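Local coordinates for type IV pilin structural subunit (Pseudomonas aeruginosa, PDB 3JYZ), which probably polymerises into type IV pili, the thin surface filaments of the bacterium, as their structural pilin subunit, at residues Thr73-Ala76 and Asp77-Gly80; Thr99-Leu103 and Ala104-Ala108; Asn124-Ala127 and Thr128-Phe132; Ser139-Gln142 and Glu143-Pro146. All coordinates share one frame; numbering follows the deposited sequence.

Interaction 1. Residues Thr73-Ala76 and Asp77-Gly80; sequences TYVA and DQVG
Val79 packs back onto Tyr74 and Val75 across one short helical turn. Its CB lies 3.7 Å from Val75 O. From there the two methyls diverge. CG1 stands anti to the backbone N (chi1 177°), which leaves CG2 beside that N and turned to the preceding residues. CG2 comes within 3.3 Å of Val75 O and also touches Tyr74, 4.0 Å from its CB. The two side chains meet at a slant. Beyond the contact, Val79 rests on Val7, Arg10 and Val11 of helix 4-28, and Tyr74 OH bonds to Val11 O, so both residues face the same long helix.

The turn starts where strand 70-74 of the antiparallel sheet gives way to helix 76-79, with Val75 at the N-cap position. Val75 O accepts two backbone bonds. Val79 N lies 3.1 Å from Val75 O, almost in line with the C=O; Gln78 N is 3.0 Å from Val75 O, above the carbonyl plane. At the other end Gly80 N closes the turn on Ala76 O at 2.8 Å, and Gly80 leaves the helix with positive phi.

Val75 and Gln78 run alongside each other, pointing the same way. Val75 CG1 is 3.6 Å from Gln78 CG and also meets Asp77 OD1. The Gln78 chain bends at chi2 (-62°), and its NE2 makes a weak bond to Asp77 OD1.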
loop_
_atom_site.group_PDB
_atom_site.type_symbol
_atom_site.label_atom_id
_atom_site.label_comp_id
_atom_site.label_asym_id
_atom_site.label_seq_id
_atom_site.Cartn_x
_atom_site.Cartn_y
_atom_site.Cartn_z
ATOM N N THR A 73 -7.344 4.612 -0.194
ATOM C CA THR A 73 -8.071 5.861 -0.032
ATOM C C THR A 73 -9.172 5.651 0.994
ATOM O O THR A 73 -9.988 4.743 0.864
ATOM C CB THR A 73 -8.674 6.313 -1.376
ATOM O OG1 THR A 73 -7.619 6.524 -2.323
ATOM C CG2 THR A 73 -9.487 7.607 -1.199
ATOM N N TYR A 74 -9.189 6.488 2.027
ATOM C CA TYR A 74 -10.158 6.356 3.109
ATOM C C TYR A 74 -11.367 7.258 2.917
ATOM O O TYR A 74 -11.263 8.296 2.278
ATOM C CB TYR A 74 -9.478 6.699 4.435
ATOM C CG TYR A 74 -8.478 5.648 4.813
ATOM C CD1 TYR A 74 -8.858 4.554 5.562
ATOM C CD2 TYR A 74 -7.162 5.724 4.374
ATOM C CE1 TYR A 74 -7.957 3.569 5.900
ATOM C CE2 TYR A 74 -6.245 4.736 4.705
ATOM C CZ TYR A 74 -6.653 3.667 5.474
ATOM O OH TYR A 74 -5.776 2.660 5.827
ATOM N N VAL A 75 -12.507 6.847 3.467
ATOM C CA VAL A 75 -13.685 7.709 3.476
ATOM C C VAL A 75 -13.480 8.706 4.614
ATOM O O VAL A 75 -13.677 8.380 5.787
ATOM C CB VAL A 75 -14.988 6.911 3.660
ATOM C CG1 VAL A 75 -16.199 7.813 3.385
ATOM C CG2 VAL A 75 -15.006 5.688 2.727
ATOM N N ALA A 76 -13.047 9.908 4.254
ATOM C CA ALA A 76 -12.598 10.883 5.244
ATOM C C ALA A 76 -13.616 11.120 6.361
ATOM O O ALA A 76 -13.262 11.123 7.536
ATOM C CB ALA A 76 -12.216 12.181 4.576
ATOM N N ASP A 77 -14.885 11.295 6.015
ATOM C CA ASP A 77 -15.853 11.643 7.053
ATOM C C ASP A 77 -16.371 10.463 7.893
ATOM O O ASP A 77 -17.100 10.663 8.870
ATOM C CB ASP A 77 -16.991 12.505 6.489
ATOM C CG ASP A 77 -17.904 11.744 5.546
ATOM O OD1 ASP A 77 -17.723 10.521 5.372
ATOM O OD2 ASP A 77 -18.819 12.381 4.986
ATOM N N GLN A 78 -15.991 9.240 7.532
ATOM C CA GLN A 78 -16.300 8.083 8.362
ATOM C C GLN A 78 -15.127 7.770 9.289
ATOM O O GLN A 78 -15.304 7.245 10.390
ATOM C CB GLN A 78 -16.637 6.851 7.510
ATOM C CG GLN A 78 -17.781 7.042 6.506
ATOM C CD GLN A 78 -19.116 7.362 7.161
ATOM O OE1 GLN A 78 -19.483 6.771 8.179
ATOM N NE2 GLN A 78 -19.854 8.291 6.567
ATOM N N VAL A 79 -13.922 8.090 8.827
ATOM C CA VAL A 79 -12.717 7.795 9.584
ATOM C C VAL A 79 -12.390 8.921 10.560
ATOM O O VAL A 79 -11.979 8.659 11.692
ATOM C CB VAL A 79 -11.522 7.568 8.636
ATOM C CG1 VAL A 79 -10.248 7.328 9.426
ATOM C CG2 VAL A 79 -11.804 6.395 7.719
ATOM N N GLY A 80 -12.582 10.162 10.119
ATOM C CA GLY A 80 -12.216 11.330 10.907
ATOM C C GLY A 80 -11.014 12.083 10.352
ATOM O O GLY A 80 -10.250 12.687 11.108
#

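Interaction 2. Residues Thr99-Leu103 and Ala104-Ala108; sequences TRTAL and ATAVA
Val107 N donates to Leu103 O at 2.8 Å, the shortest polar bond here. One residue earlier, Ala106 N donates to Ala102 O at 2.9 Å, with an N-H...O angle of 171°. These bonds form the first turn of helix 103-109, with Ala102 at the N-cap position.

The side chains of Leu103 and Val107 lie next to each other and point the same way, one turn apart. Leu103 CD1 touches Val107 CG2 at 3.6 Å. Val107 CG2 also rests on Leu103 O, 3.2 Å away.

Thr101 reaches over the turn from the strand. Thr101 OG1 is anti to the backbone N (chi1 174°) and lies 3.8 Å from Thr105 CB. Thr101 CG2 falls between the backbone N and the carbonyl carbon and is placed 3.3 Å from Ala106 CB. Thr101 has a second deposited conformer, so this close pair is doubtful.

The short strand 100-102 and the helix axis run at 95° to each other. Leu103, Ala106 and Val107 all pack on Ile94 of strand 87-95, and Leu103 also meets Leu36 of helix 33-49.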
loop_
_atom_site.group_PDB
_atom_site.type_symbol
_atom_site.label_atom_id
_atom_site.label_comp_id
_atom_site.label_asym_id
_atom_site.label_seq_id
_atom_site.Cartn_x
_atom_site.Cartn_y
_atom_site.Cartn_z
ATOM N N THR A 99 19.980 -6.749 -0.455
ATOM C CA THR A 99 19.525 -5.438 -0.892
ATOM C C THR A 99 18.037 -5.470 -1.219
ATOM O O THR A 99 17.498 -6.519 -1.593
ATOM C CB THR A 99 20.271 -4.938 -2.146
ATOM O OG1 THR A 99 19.926 -3.568 -2.393
ATOM C CG2 THR A 99 19.909 -5.786 -3.354
ATOM N N ARG A 100 17.390 -4.315 -1.083
ATOM C CA ARG A 100 16.017 -4.144 -1.557
ATOM C C ARG A 100 15.982 -3.381 -2.875
ATOM O O ARG A 100 16.652 -2.367 -3.037
ATOM C CB ARG A 100 15.171 -3.396 -0.532
ATOM C CG ARG A 100 14.917 -4.149 0.745
ATOM C CD ARG A 100 13.900 -3.380 1.549
ATOM N NE ARG A 100 13.500 -4.010 2.800
ATOM C CZ ARG A 100 13.797 -3.528 4.001
ATOM N NH1 ARG A 100 14.533 -2.435 4.106
ATOM N NH2 ARG A 100 13.362 -4.148 5.091
ATOM N N THR A 101 15.166 -3.871 -3.805
ATOM C CA THR A 101 14.934 -3.193 -5.069
ATOM C C THR A 101 13.421 -3.113 -5.302
ATOM O O THR A 101 12.692 -4.046 -4.961
ATOM C CB THR A 101 15.631 -3.940 -6.230
ATOM O OG1 THR A 101 15.281 -3.338 -7.478
ATOM C CG2 THR A 101 15.205 -5.370 -6.262
ATOM N N ALA A 102 12.952 -1.996 -5.855
ATOM C CA ALA A 102 11.528 -1.829 -6.158
ATOM C C ALA A 102 10.986 -3.061 -6.881
ATOM O O ALA A 102 11.629 -3.576 -7.796
ATOM C CB ALA A 102 11.302 -0.585 -7.004
ATOM N N LEU A 103 9.798 -3.515 -6.490
ATOM C CA LEU A 103 9.207 -4.719 -7.073
ATOM C C LEU A 103 9.260 -4.751 -8.598
ATOM O O LEU A 103 9.709 -5.733 -9.174
ATOM C CB LEU A 103 7.752 -4.885 -6.630
ATOM C CG LEU A 103 7.043 -6.136 -7.144
ATOM C CD1 LEU A 103 7.662 -7.391 -6.556
ATOM C CD2 LEU A 103 5.554 -6.068 -6.813
ATOM N N ALA A 104 8.784 -3.691 -9.246
ATOM C CA ALA A 104 8.677 -3.708 -10.705
ATOM C C ALA A 104 10.045 -3.923 -11.344
ATOM O O ALA A 104 10.173 -4.636 -12.332
ATOM C CB ALA A 104 8.051 -2.421 -11.211
ATOM N N THR A 105 11.065 -3.293 -10.780
ATOM C CA THR A 105 12.415 -3.422 -11.310
ATOM C C THR A 105 12.945 -4.830 -11.085
ATOM O O THR A 105 13.507 -5.457 -11.980
ATOM C CB THR A 105 13.321 -2.403 -10.631
ATOM O OG1 THR A 105 12.793 -1.101 -10.874
ATOM C CG2 THR A 105 14.747 -2.485 -11.177
ATOM N N ALA A 106 12.743 -5.336 -9.880
ATOM C CA ALA A 106 13.185 -6.680 -9.546
ATOM C C ALA A 106 12.516 -7.757 -10.397
ATOM O O ALA A 106 13.177 -8.690 -10.855
ATOM C CB ALA A 106 12.947 -6.947 -8.073
ATOM N N VAL A 107 11.275 -7.583 -10.575
ATOM C CA VAL A 107 10.565 -8.592 -11.357
ATOM C C VAL A 107 11.018 -8.563 -12.813
ATOM O O VAL A 107 11.149 -9.614 -13.440
ATOM C CB VAL A 107 9.025 -8.486 -11.257
ATOM C CG1 VAL A 107 8.352 -9.490 -12.194
ATOM C CG2 VAL A 107 8.552 -8.651 -9.822
ATOM N N ALA A 108 11.215 -7.471 -13.371
ATOM C CA ALA A 108 11.716 -7.351 -14.743
ATOM C C ALA A 108 13.079 -8.023 -14.887
ATOM O O ALA A 108 13.372 -8.622 -15.922
ATOM C CB ALA A 108 11.806 -5.899 -15.160
#

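Interaction 3. Residues Asn124-Ala127 and Thr128-Phe132; sequences NATA and TAQGF
Thr128 turns its hydroxyl back to Asn124, and the two side chains meet at a slant rather than lying alongside. Thr128 OG1 donates to Asn124 O at 2.7 Å. Thr128 N donates to Asn124 O at 3.0 Å from the opposite face of the carbonyl plane. The torsion explains this: with chi1 at -62°, OG1 stands beside its own backbone N, so both donors converge on one acceptor. Asn124 OD1 is 3.4 Å from Thr128 OG1. Asn124 is the N-cap residue, but its side chain makes no capping bond.

Thr126 and Gln130 are placed differently. They lie side by side, pointing the same way. Thr126 CG2 meets the extended Gln130 chain at OE1, 3.7 Å away, while Gln130 CG lies against Thr126 O. Thr126 OG1 bonds to Ala147 O, outside the turn.

Helix 125-129 ends in a Schellman motif. Gly131 takes positive phi, and Phe132 N reaches back to Ala127 O at 3.0 Å. Gly131 N bonds to Thr128 O in the same turn. After the glycine, Phe132 points back toward Ala127. Its ring meets Ala127 O at the edge, near the ring plane, with CD1 at 3.4 Å. Ala127 CB is 4.2 Å from the same CD1. Both residues also touch Ala118 of strand 114-120. The Phe132 ring meets Tyr93 with the planes at about 50°, and it takes a cation-pi contact from Arg100.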
loop_
_atom_site.group_PDB
_atom_site.type_symbol
_atom_site.label_atom_id
_atom_site.label_comp_id
_atom_site.label_asym_id
_atom_site.label_seq_id
_atom_site.Cartn_x
_atom_site.Cartn_y
_atom_site.Cartn_z
ATOM N N ASN A 124 7.119 9.588 6.361
ATOM C CA ASN A 124 7.730 8.342 6.027
ATOM C C ASN A 124 8.906 7.971 6.947
ATOM O O ASN A 124 9.805 7.309 6.548
ATOM C CB ASN A 124 8.230 8.350 4.597
ATOM C CG ASN A 124 9.359 9.303 4.371
ATOM O OD1 ASN A 124 9.875 9.857 5.228
ATOM N ND2 ASN A 124 9.697 9.472 3.141
ATOM N N ALA A 125 8.804 8.389 8.184
ATOM C CA ALA A 125 9.905 8.171 9.118
ATOM C C ALA A 125 10.133 6.692 9.434
ATOM O O ALA A 125 11.277 6.260 9.586
ATOM C CB ALA A 125 9.691 8.961 10.410
ATOM N N THR A 126 9.062 5.916 9.559
ATOM C CA THR A 126 9.219 4.519 9.930
ATOM C C THR A 126 9.828 3.719 8.798
ATOM O O THR A 126 10.796 2.994 9.006
ATOM C CB THR A 126 7.883 3.909 10.365
ATOM O OG1 THR A 126 7.422 4.606 11.524
ATOM C CG2 THR A 126 8.035 2.426 10.686
ATOM N N ALA A 127 9.282 3.870 7.595
ATOM C CA ALA A 127 9.842 3.176 6.440
ATOM C C ALA A 127 11.303 3.567 6.242
ATOM O O ALA A 127 12.149 2.721 5.935
ATOM C CB ALA A 127 9.032 3.463 5.184
ATOM N N THR A 128 11.598 4.848 6.417
ATOM C CA THR A 128 12.968 5.324 6.283
ATOM C C THR A 128 13.894 4.646 7.294
ATOM O O THR A 128 14.989 4.202 6.943
ATOM C CB THR A 128 13.038 6.851 6.440
ATOM O OG1 THR A 128 12.269 7.469 5.401
ATOM C CG2 THR A 128 14.475 7.342 6.337
ATOM N N ALA A 129 13.445 4.552 8.542
ATOM C CA ALA A 129 14.235 3.889 9.579
ATOM C C ALA A 129 14.420 2.391 9.299
ATOM O O ALA A 129 15.414 1.790 9.716
ATOM C CB ALA A 129 13.610 4.114 10.958
ATOM N N GLN A 130 13.460 1.788 8.599
ATOM C CA GLN A 130 13.527 0.367 8.261
ATOM C C GLN A 130 14.390 0.138 7.025
ATOM O O GLN A 130 14.547 -1.002 6.573
ATOM C CB GLN A 130 12.122 -0.202 8.038
ATOM C CG GLN A 130 11.286 -0.374 9.304
ATOM C CD GLN A 130 9.819 -0.643 9.015
ATOM O OE1 GLN A 130 9.062 -1.049 9.901
ATOM N NE2 GLN A 130 9.413 -0.439 7.766
ATOM N N GLY A 131 14.936 1.222 6.485
ATOM C CA GLY A 131 15.857 1.156 5.360
ATOM C C GLY A 131 15.269 1.299 3.966
ATOM O O GLY A 131 15.988 1.156 2.976
ATOM N N PHE A 132 13.974 1.586 3.871
ATOM C CA PHE A 132 13.334 1.712 2.570
ATOM C C PHE A 132 13.602 3.082 1.974
ATOM O O PHE A 132 13.664 4.080 2.687
ATOM C CB PHE A 132 11.824 1.553 2.682
ATOM C CG PHE A 132 11.364 0.185 3.068
ATOM C CD1 PHE A 132 11.033 -0.109 4.382
ATOM C CD2 PHE A 132 11.210 -0.798 2.113
ATOM C CE1 PHE A 132 10.578 -1.374 4.740
ATOM C CE2 PHE A 132 10.753 -2.053 2.452
ATOM C CZ PHE A 132 10.431 -2.354 3.766
#

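Interaction 4. Residues Ser139-Gln142 and Glu143-Pro146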
loop_
_atom_site.group_PDB
_atom_site.type_symbol
_atom_site.label_atom_id
_atom_site.label_comp_id
_atom_site.label_asym_id
_atom_site.label_seq_id
_atom_site.Cartn_x
_atom_site.Cartn_y
_atom_site.Cartn_z
ATOM N N SER A 139 -1.054 10.806 2.242
ATOM C CA SER A 139 -1.634 12.079 2.677
ATOM C C SER A 139 -2.329 12.061 4.046
ATOM O O SER A 139 -2.701 13.107 4.568
ATOM C CB SER A 139 -2.566 12.641 1.590
ATOM O OG SER A 139 -3.676 11.793 1.366
ATOM N N VAL A 140 -2.517 10.887 4.637
ATOM C CA VAL A 140 -3.031 10.844 6.007
ATOM C C VAL A 140 -2.048 11.594 6.924
ATOM O O VAL A 140 -0.852 11.302 6.918
ATOM C CB VAL A 140 -3.199 9.382 6.491
ATOM C CG1 VAL A 140 -3.442 9.333 7.987
ATOM C CG2 VAL A 140 -4.352 8.689 5.734
ATOM N N PRO A 141 -2.530 12.583 7.699
ATOM C CA PRO A 141 -1.597 13.288 8.589
ATOM C C PRO A 141 -0.979 12.309 9.574
ATOM O O PRO A 141 -1.652 11.367 10.014
ATOM C CB PRO A 141 -2.499 14.285 9.328
ATOM C CG PRO A 141 -3.647 14.531 8.353
ATOM C CD PRO A 141 -3.880 13.181 7.714
ATOM N N GLN A 142 0.286 12.527 9.925
ATOM C CA GLN A 142 1.016 11.543 10.712
ATOM C C GLN A 142 0.339 11.216 12.045
ATOM O O GLN A 142 0.378 10.076 12.489
ATOM C CB GLN A 142 2.470 11.985 10.923
ATOM C CG GLN A 142 2.576 13.192 11.797
ATOM C CD GLN A 142 3.922 13.885 11.739
ATOM O OE1 GLN A 142 4.917 13.344 11.245
ATOM N NE2 GLN A 142 3.959 15.101 12.261
ATOM N N GLU A 143 -0.300 12.198 12.680
ATOM C CA GLU A 143 -0.907 11.931 13.977
ATOM C C GLU A 143 -2.109 10.971 13.883
ATOM O O GLU A 143 -2.578 10.459 14.896
ATOM C CB GLU A 143 -1.288 13.235 14.692
ATOM C CG GLU A 143 -2.440 14.012 14.054
ATOM C CD GLU A 143 -1.985 15.069 13.053
ATOM O OE1 GLU A 143 -0.873 14.952 12.496
ATOM O OE2 GLU A 143 -2.757 16.025 12.806
ATOM N N PHE A 144 -2.593 10.734 12.664
ATOM C CA PHE A 144 -3.745 9.869 12.434
ATOM C C PHE A 144 -3.342 8.540 11.803
ATOM O O PHE A 144 -4.193 7.718 11.456
ATOM C CB PHE A 144 -4.748 10.569 11.512
ATOM C CG PHE A 144 -5.386 11.789 12.115
ATOM C CD1 PHE A 144 -5.966 11.739 13.372
ATOM C CD2 PHE A 144 -5.434 12.975 11.404
ATOM C CE1 PHE A 144 -6.568 12.862 13.913
ATOM C CE2 PHE A 144 -6.029 14.102 11.944
ATOM C CZ PHE A 144 -6.594 14.042 13.196
ATOM N N ALA A 145 -2.040 8.340 11.636
ATOM C CA ALA A 145 -1.540 7.107 11.033
ATOM C C ALA A 145 -0.955 6.174 12.078
ATOM O O ALA A 145 -0.311 6.632 13.023
ATOM C CB ALA A 145 -0.496 7.445 9.991
ATOM N N PRO A 146 -1.154 4.859 11.906
ATOM C CA PRO A 146 -0.507 3.920 12.824
ATOM C C PRO A 146 1.006 3.935 12.613
ATOM O O PRO A 146 1.479 4.405 11.577
ATOM C CB PRO A 146 -1.104 2.569 12.429
ATOM C CG PRO A 146 -1.453 2.724 10.986
ATOM C CD PRO A 146 -1.877 4.173 10.817
HETATM O O HOH W 1 1.550 15.980 13.665
#
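Phe144 lies across Pro141 at a slant. Its CD2 is 3.8 Å from Pro141 CB and also near CG and CD of the proline ring. Glu143 CG sits over the centre of one face of the Phe144 ring. Glu143 chi1 of 69° turns CG between its backbone N and carbonyl carbon, and the chain then bends sharply at chi2. This folds the carboxylate back, so OE1 comes within 3.6 Å of Pro141 CB.

Val140 CG1 touches both Phe144 CB and Ala145 CB, each at 4.0 Å.

Two backbone bonds draw the residues together. Phe144 N donates to Pro141 O at 2.9 Å, and Ala145 N to Gln142 O at 3.1 Å. Each joins residues three apart, the spacing of a 3-10 turn. The turn lies in the loop after helix 125-129, between the two cysteines of the Cys119-Cys149 disulfide. In type IV pilins such a disulfide bounds the C-terminal D-region.

Further out, a water links the two exposed polar ends. It accepts from Gln142 NE2 at 2.9 Å and donates to Glu143 OE1, also at 2.9 Å. The amide and carboxylate planes are 56° apart.

The turn packs against helix 4-28. Phe144 touches Pro4 and Val7 there. Glu143 O accepts from Arg8 NE, and Arg150, the last residue, bonds through NH1 to Ala145 O.

Along the chain the four contacts follow in series, and none nests within or crosses another. Each closes a local turn. Interaction 1 ends strand 70-74, and interaction 2 joins strand 100-102 to helix 103-109; both reach the same sheet, on opposite sides of the chain's centre and 32 Å apart between centres. Interactions 3 and 4 both fall between the disulfide cysteines Cys119 and Cys149. Interactions 2 and 3 touch directly: Arg100 NH1 lies 2.9 Å from Gln130 O, probably a hydrogen bond, tying strand 100-102 to the end of helix 125-129. Interactions 1 and 4 both pack on helix 4-28, their nearest atoms about 4 Å apart.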